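Local structure of fucolectin-related protein (Streptococcus pneumoniae, 2WMF) at residues 64-68 / 69-73; 513-517 / 518-522. The protein probably hydrolyses glycosidic bonds in host blood-group antigen carbohydrates, as the catalytic module of a family 98 glycoside hydrolase. One frame throughout, in Å; residues are numbered along the deposited sequence.

Contact 1 (64-68 / 69-73)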
ATOM      1  N   GLU A  64     -12.130   9.276  15.777  1.00 12.36           N
ATOM      2  CA  GLU A  64     -11.542  10.598  16.090  1.00 13.82           C
ATOM      3  C   GLU A  64     -10.174  10.816  15.445  1.00 13.18           C
ATOM      4  O   GLU A  64      -9.830  11.944  15.093  1.00 13.78           O
ATOM      5  CB  GLU A  64     -11.481  10.843  17.600  1.00 13.90           C
ATOM      6  CG  GLU A  64     -12.888  11.058  18.168  1.00 18.22           C
ATOM      7  CD  GLU A  64     -12.953  11.154  19.673  1.00 20.00           C
ATOM      8  OE1 GLU A  64     -11.917  10.884  20.340  1.00 24.29           O
ATOM      9  OE2 GLU A  64     -14.062  11.484  20.197  1.00 25.52           O
ATOM     10  N   ALA A  65      -9.432   9.735  15.253  1.00 13.17           N
ATOM     11  CA  ALA A  65      -8.090   9.805  14.672  1.00 12.24           C
ATOM     12  C   ALA A  65      -8.084  10.140  13.175  1.00 12.12           C
ATOM     13  O   ALA A  65      -7.068  10.546  12.615  1.00 11.93           O
ATOM     14  CB  ALA A  65      -7.349   8.455  14.901  1.00 12.72           C
ATOM     15  N   ILE A  66      -9.229   9.926  12.515  1.00 10.96           N
ATOM     16  CA  ILE A  66      -9.325  10.079  11.059  1.00 11.47           C
ATOM     17  C   ILE A  66      -9.659  11.549  10.773  1.00 12.44           C
ATOM     18  O   ILE A  66     -10.743  12.058  11.235  1.00 12.33           O
ATOM     19  CB  ILE A  66     -10.400   9.183  10.434  1.00 10.96           C
ATOM     20  CG1 ILE A  66     -10.257   7.704  10.848  1.00 11.11           C
ATOM     21  CG2 ILE A  66     -10.423   9.383   8.918  1.00 10.93           C
ATOM     22  CD1 ILE A  66      -8.896   7.034  10.591  1.00 10.77           C
ATOM     23  N   PRO A  67      -8.751  12.260  10.075  1.00 11.79           N
ATOM     24  CA  PRO A  67      -9.053  13.669   9.813  1.00 13.26           C
ATOM     25  C   PRO A  67     -10.364  13.869   9.071  1.00 14.26           C
ATOM     26  O   PRO A  67     -10.798  13.007   8.310  1.00 13.58           O
ATOM     27  CB  PRO A  67      -7.879  14.135   8.967  1.00 13.73           C
ATOM     28  CG  PRO A  67      -6.789  13.190   9.264  1.00 12.91           C
ATOM     29  CD  PRO A  67      -7.420  11.871   9.564  1.00 12.32           C
ATOM     30  N   GLU A  68     -10.984  15.028   9.286  1.00 15.23           N
ATOM     31  CA  GLU A  68     -12.307  15.255   8.718  1.00 16.02           C
ATOM     32  C   GLU A  68     -12.349  15.171   7.194  1.00 15.10           C
ATOM     33  O   GLU A  68     -13.321  14.674   6.642  1.00 15.33           O
ATOM     34  CB  GLU A  68     -12.845  16.593   9.178  1.00 17.89           C
ATOM     35  CG  GLU A  68     -13.354  16.581  10.606  1.00 21.77           C
ATOM     36  CD  GLU A  68     -14.313  15.435  10.974  1.00 24.13           C
ATOM     37  OE1 GLU A  68     -15.404  15.280  10.333  1.00 28.11           O
ATOM     38  OE2 GLU A  68     -13.973  14.732  11.951  1.00 22.40           O
ATOM     39  N   ASP A  69     -11.299  15.645   6.520  1.00 14.75           N
ATOM     40  CA  ASP A  69     -11.237  15.564   5.045  1.00 14.61           C
ATOM     41  C   ASP A  69     -11.036  14.145   4.528  1.00 13.43           C
ATOM     42  O   ASP A  69     -11.317  13.866   3.360  1.00 13.50           O
ATOM     43  CB  ASP A  69     -10.152  16.472   4.484  1.00 15.29           C
ATOM     44  CG  ASP A  69      -8.772  16.126   4.984  1.00 17.24           C
ATOM     45  OD1 ASP A  69      -8.590  16.030   6.220  1.00 18.35           O
ATOM     46  OD2 ASP A  69      -7.859  15.960   4.145  1.00 21.06           O
ATOM     47  N   VAL A  70     -10.553  13.258   5.410  1.00 12.05           N
ATOM     48  CA  VAL A  70     -10.269  11.872   5.080  1.00 11.89           C
ATOM     49  C   VAL A  70     -11.468  10.958   5.373  1.00 10.93           C
ATOM     50  O   VAL A  70     -11.650   9.952   4.694  1.00 11.43           O
ATOM     51  CB  VAL A  70      -8.983  11.406   5.776  1.00 11.08           C
ATOM     52  CG1 VAL A  70      -8.729   9.896   5.621  1.00 10.47           C
ATOM     53  CG2 VAL A  70      -7.794  12.213   5.252  1.00 11.24           C
ATOM     54  N   LYS A  71     -12.262  11.304   6.390  1.00 10.13           N
ATOM     55  CA  LYS A  71     -13.417  10.506   6.774  1.00 10.80           C
ATOM     56  C   LYS A  71     -14.354  10.028   5.639  1.00 10.41           C
ATOM     57  O   LYS A  71     -14.825   8.907   5.677  1.00 11.11           O
ATOM     58  CB  LYS A  71     -14.211  11.204   7.895  1.00 10.48           C
ATOM     59  CG  LYS A  71     -13.626  11.103   9.315  1.00 10.37           C
ATOM     60  CD  LYS A  71     -14.610  11.675  10.344  1.00 11.63           C
ATOM     61  CE  LYS A  71     -14.267  11.328  11.784  1.00 12.49           C
ATOM     62  NZ  LYS A  71     -13.118  12.103  12.324  1.00 14.55           N
ATOM     63  N   PRO A  72     -14.656  10.883   4.641  1.00 10.34           N
ATOM     64  CA  PRO A  72     -15.504  10.384   3.558  1.00 10.67           C
ATOM     65  C   PRO A  72     -14.934   9.220   2.748  1.00 10.22           C
ATOM     66  O   PRO A  72     -15.665   8.611   1.971  1.00 10.46           O
ATOM     67  CB  PRO A  72     -15.700  11.625   2.642  1.00 10.39           C
ATOM     68  CG  PRO A  72     -15.356  12.826   3.515  1.00 13.23           C
ATOM     69  CD  PRO A  72     -14.331  12.317   4.497  1.00 11.74           C
ATOM     70  N   TYR A  73     -13.624   8.957   2.938  1.00  9.35           N
ATOM     71  CA  TYR A  73     -12.848   7.976   2.197  1.00  9.35           C
ATOM     72  C   TYR A  73     -12.219   6.936   3.127  1.00  9.41           C
ATOM     73  O   TYR A  73     -11.216   6.342   2.782  1.00  9.22           O
ATOM     74  CB  TYR A  73     -11.754   8.711   1.409  1.00 10.62           C
ATOM     75  CG  TYR A  73     -12.301   9.810   0.538  1.00  9.79           C
ATOM     76  CD1 TYR A  73     -12.966   9.517  -0.638  1.00 12.09           C
ATOM     77  CD2 TYR A  73     -12.180  11.127   0.929  1.00 11.06           C
ATOM     78  CE1 TYR A  73     -13.489  10.525  -1.426  1.00 13.34           C
ATOM     79  CE2 TYR A  73     -12.729  12.154   0.160  1.00 11.34           C
ATOM     80  CZ  TYR A  73     -13.356  11.841  -1.021  1.00 11.60           C
ATOM     81  OH  TYR A  73     -13.908  12.875  -1.826  1.00 15.64           O
TER

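Contact 2 (513-517 / 518-522)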
ATOM      1  N   ASN A 513       2.491   1.173  25.132  1.00  9.75           N
ATOM      2  CA  ASN A 513       2.414   2.235  26.116  1.00  9.45           C
ATOM      3  C   ASN A 513       3.591   3.211  25.933  1.00 10.22           C
ATOM      4  O   ASN A 513       3.424   4.441  25.915  1.00 11.02           O
ATOM      5  CB  ASN A 513       2.386   1.628  27.540  1.00  9.49           C
ATOM      6  CG  ASN A 513       1.081   0.913  27.876  1.00 10.50           C
ATOM      7  OD1 ASN A 513       0.027   1.154  27.263  1.00 13.80           O
ATOM      8  ND2 ASN A 513       1.151   0.006  28.862  1.00 14.11           N
ATOM      9  N   TRP A 514       4.801   2.653  25.760  1.00  9.90           N
ATOM     10  CA  TRP A 514       5.982   3.462  25.517  1.00 10.16           C
ATOM     11  C   TRP A 514       5.769   4.317  24.257  1.00  9.35           C
ATOM     12  O   TRP A 514       6.120   5.513  24.209  1.00  9.30           O
ATOM     13  CB  TRP A 514       7.222   2.551  25.380  1.00  9.90           C
ATOM     14  CG  TRP A 514       8.481   3.332  25.247  1.00 11.06           C
ATOM     15  CD1 TRP A 514       9.276   3.765  26.282  1.00 11.18           C
ATOM     16  CD2 TRP A 514       9.071   3.825  24.048  1.00  9.49           C
ATOM     17  NE1 TRP A 514      10.326   4.488  25.806  1.00 10.89           N
ATOM     18  CE2 TRP A 514      10.246   4.548  24.435  1.00 10.23           C
ATOM     19  CE3 TRP A 514       8.753   3.728  22.678  1.00  9.60           C
ATOM     20  CZ2 TRP A 514      11.064   5.173  23.522  1.00 10.99           C
ATOM     21  CZ3 TRP A 514       9.573   4.376  21.771  1.00 10.40           C
ATOM     22  CH2 TRP A 514      10.720   5.089  22.195  1.00 10.44           C
ATOM     23  N   ILE A 515       5.242   3.693  23.211  1.00  9.34           N
ATOM     24  CA  ILE A 515       4.974   4.410  21.955  1.00  9.51           C
ATOM     25  C   ILE A 515       4.083   5.613  22.218  1.00  9.18           C
ATOM     26  O   ILE A 515       4.338   6.707  21.709  1.00  9.68           O
ATOM     27  CB  ILE A 515       4.359   3.436  20.871  1.00  8.86           C
ATOM     28  CG1 ILE A 515       5.487   2.567  20.274  1.00  9.77           C
ATOM     29  CG2 ILE A 515       3.621   4.222  19.758  1.00  8.64           C
ATOM     30  CD1 ILE A 515       4.968   1.366  19.362  1.00 10.60           C
ATOM     31  N   SER A 516       3.025   5.419  22.976  1.00 10.63           N
ATOM     32  CA  SER A 516       2.057   6.510  23.195  1.00 11.41           C
ATOM     33  C   SER A 516       2.613   7.697  23.978  1.00 12.31           C
ATOM     34  O   SER A 516       2.050   8.794  23.914  1.00 12.99           O
ATOM     35  CB  SER A 516       0.780   6.003  23.888  1.00 11.25           C
ATOM     36  OG  SER A 516       1.002   5.699  25.267  1.00 12.21           O
ATOM     37  N   LYS A 517       3.709   7.473  24.718  1.00 11.13           N
ATOM     38  CA  LYS A 517       4.314   8.513  25.532  1.00 12.15           C
ATOM     39  C   LYS A 517       5.659   9.024  25.050  1.00 12.16           C
ATOM     40  O   LYS A 517       6.174  10.053  25.564  1.00 13.71           O
ATOM     41  CB  LYS A 517       4.456   7.999  26.950  1.00 13.12           C
ATOM     42  CG  LYS A 517       3.155   7.571  27.608  1.00 13.05           C
ATOM     43  CD  LYS A 517       2.343   8.793  28.018  1.00 14.32           C
ATOM     44  CE  LYS A 517       1.063   8.412  28.764  1.00 17.10           C
ATOM     45  NZ  LYS A 517       0.242   7.364  28.027  1.00 20.86           N
ATOM     46  N   ASN A 518       6.264   8.336  24.083  1.00 11.65           N
ATOM     47  CA  ASN A 518       7.599   8.720  23.598  1.00 11.07           C
ATOM     48  C   ASN A 518       7.460   8.995  22.103  1.00 11.36           C
ATOM     49  O   ASN A 518       7.265  10.148  21.704  1.00 11.93           O
ATOM     50  CB  ASN A 518       8.620   7.634  23.889  1.00 11.18           C
ATOM     51  CG  ASN A 518       8.895   7.482  25.373  1.00 11.51           C
ATOM     52  OD1 ASN A 518       9.913   7.999  25.851  1.00 12.07           O
ATOM     53  ND2 ASN A 518       8.009   6.807  26.094  1.00 10.37           N
ATOM     54  N   TYR A 519       7.552   7.950  21.296  1.00 10.48           N
ATOM     55  CA  TYR A 519       7.448   8.104  19.840  1.00 10.66           C
ATOM     56  C   TYR A 519       6.319   9.028  19.385  1.00 10.47           C
ATOM     57  O   TYR A 519       6.549   9.957  18.590  1.00 10.15           O
ATOM     58  CB  TYR A 519       7.351   6.708  19.210  1.00  9.37           C
ATOM     59  CG  TYR A 519       6.989   6.690  17.733  1.00 10.12           C
ATOM     60  CD1 TYR A 519       7.731   7.415  16.822  1.00  9.90           C
ATOM     61  CD2 TYR A 519       6.023   5.832  17.247  1.00  9.11           C
ATOM     62  CE1 TYR A 519       7.446   7.390  15.444  1.00  9.50           C
ATOM     63  CE2 TYR A 519       5.729   5.802  15.881  1.00  8.83           C
ATOM     64  CZ  TYR A 519       6.428   6.586  14.976  1.00  8.52           C
ATOM     65  OH  TYR A 519       6.144   6.556  13.612  1.00  9.24           O
ATOM     66  N   SER A 520       5.101   8.842  19.922  1.00 10.46           N
ATOM     67  CA  SER A 520       3.965   9.584  19.386  1.00 11.16           C
ATOM     68  C   SER A 520       3.840  11.029  19.882  1.00 11.57           C
ATOM     69  O   SER A 520       3.094  11.818  19.304  1.00 14.01           O
ATOM     70  CB  SER A 520       2.655   8.852  19.672  1.00 10.96           C
ATOM     71  OG  SER A 520       2.651   7.625  18.988  1.00  9.60           O
ATOM     72  N   ILE A 521       4.534  11.383  20.961  1.00 12.58           N
ATOM     73  CA  ILE A 521       4.385  12.746  21.470  1.00 13.70           C
ATOM     74  C   ILE A 521       5.682  13.552  21.394  1.00 12.33           C
ATOM     75  O   ILE A 521       5.628  14.754  21.227  1.00 12.82           O
ATOM     76  CB  ILE A 521       3.632  12.818  22.840  1.00 17.35           C
ATOM     77  CG1 ILE A 521       4.177  11.854  23.784  1.00 18.58           C
ATOM     78  CG2 ILE A 521       2.078  12.463  22.722  1.00 16.77           C
ATOM     79  CD1 ILE A 521       3.502  11.919  25.139  1.00 20.18           C
ATOM     80  N   ASN A 522       6.834  12.896  21.530  1.00 11.93           N
ATOM     81  CA  ASN A 522       8.141  13.511  21.276  1.00 12.16           C
ATOM     82  C   ASN A 522       8.945  12.691  20.257  1.00 10.96           C
ATOM     83  O   ASN A 522      10.049  12.202  20.533  1.00 11.23           O
ATOM     84  CB  ASN A 522       8.920  13.678  22.563  1.00 13.57           C
ATOM     85  CG  ASN A 522       8.368  14.810  23.396  1.00 16.06           C
ATOM     86  OD1 ASN A 522       8.472  15.996  23.028  1.00 19.65           O
ATOM     87  ND2 ASN A 522       7.758  14.466  24.462  1.00 17.06           N
TER
HETATM   88  O   HOH W   1       7.895  12.035  25.035  1.00 20.27           O

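Contact 1 (64-68 / 69-73)
Lys71 folds back over the turn and brings NZ to two acceptors of 64-68. Lys71 NZ gives a hydrogen bond to Ile66 O at 2.6 Å, lying in the plane of that carbonyl. Lys71 NZ also forms a salt bridge with Glu68 OE2 at 2.8 Å, approaching from above the carboxylate plane. The lysine chain is extended as far as CE and then bends (chi4 75°), which turns NZ in toward Ile66 O. Glu68 bends at chi2 (-49°), and its carboxylate thereby comes back over the lysine. Trp63 adds a third grip on the ammonium group through its O, and its ring makes a cation-pi contact. Ile66 CG2 lies 3.7 Å from both Lys71 CG and Val70 CG1. Residues 64-73 run from the end of helix 59-64 to strand 74-79, the second strand of the parallel eight-stranded (beta/alpha)8 barrel. Pro67 O holds the turn with two backbone bonds, from Val70 N at 2.9 Å and Lys71 N at 3.0 Å. Further out, Asp69 makes a salt bridge to Arg318 of helix 307-322, and its OD1 lies 3.4 Å from Pro67 CB. Ile66 reaches Phe309 of the same helix, while Val70 touches Leu40 of strand 39-45.

Contact 2 (513-517 / 518-522)
Trp514 and Asn518 meet where helix 506-517 ends, with Asn518 the first residue to leave helical backbone angles. This C-terminal turn belongs to the family 98 C-terminal region and leads on toward strand 529-536. The Asn518 amide lies over one face of the indole, the two planes only 6° apart. Asn518 CB sits over the six-membered ring of Trp514, 3.5 Å from its centroid, in a CH-pi contact. Trp514 places CG anti to its backbone N (chi1 -175°), which swings the indole along the helix toward Asn518.

Hydrogen bonds hold the same pair. Asn518 ND2 donates to Trp514 O at 3.0 Å, in the carbonyl plane and on a lone pair, and the acceptor lies near the amide plane. This fixes the amide's rotation while it stacks on the ring. Trp514 O also accepts from Lys517 N. One residue on, Ser520 N donates to Ile515 O at 2.9 Å with a fairly straight N-H...O angle of 161°. Ser516 OG hydrogen-bonds Asn513 O and also Asn302 ND2, just after strand 300-301. Tyr519 OH hydrogen-bonds Glu272 OE2.

Apolar contacts involve the next pair along. Ile515 CG2 meets the edge of the Tyr519 ring at CD2, 3.8 Å away. Tyr519 also packs on Pro307 and Ala308.

A water also binds at the helix end. It donates a proton to Lys517 O, which lies 2.7 Å from the water oxygen.

Contact 1 and contact 2 do not touch. Their centres are 22 Å apart and their nearest atoms about 11 Å apart. Contact 1 lies far earlier in the chain than contact 2. It belongs to the family 98 catalytic part, and contact 2 to the family 98 C-terminal region. Helix 307-322 lies beside both. Phe309 and Arg318 meet residues of 64-73, whereas Pro307 and Ala308, at the start of the helix, meet Tyr519. The same helix therefore borders the turn before the second barrel strand and the end of helix 506-517. No active-site residue or ligand is identified in either contact, and both are local structure beside helix 307-322.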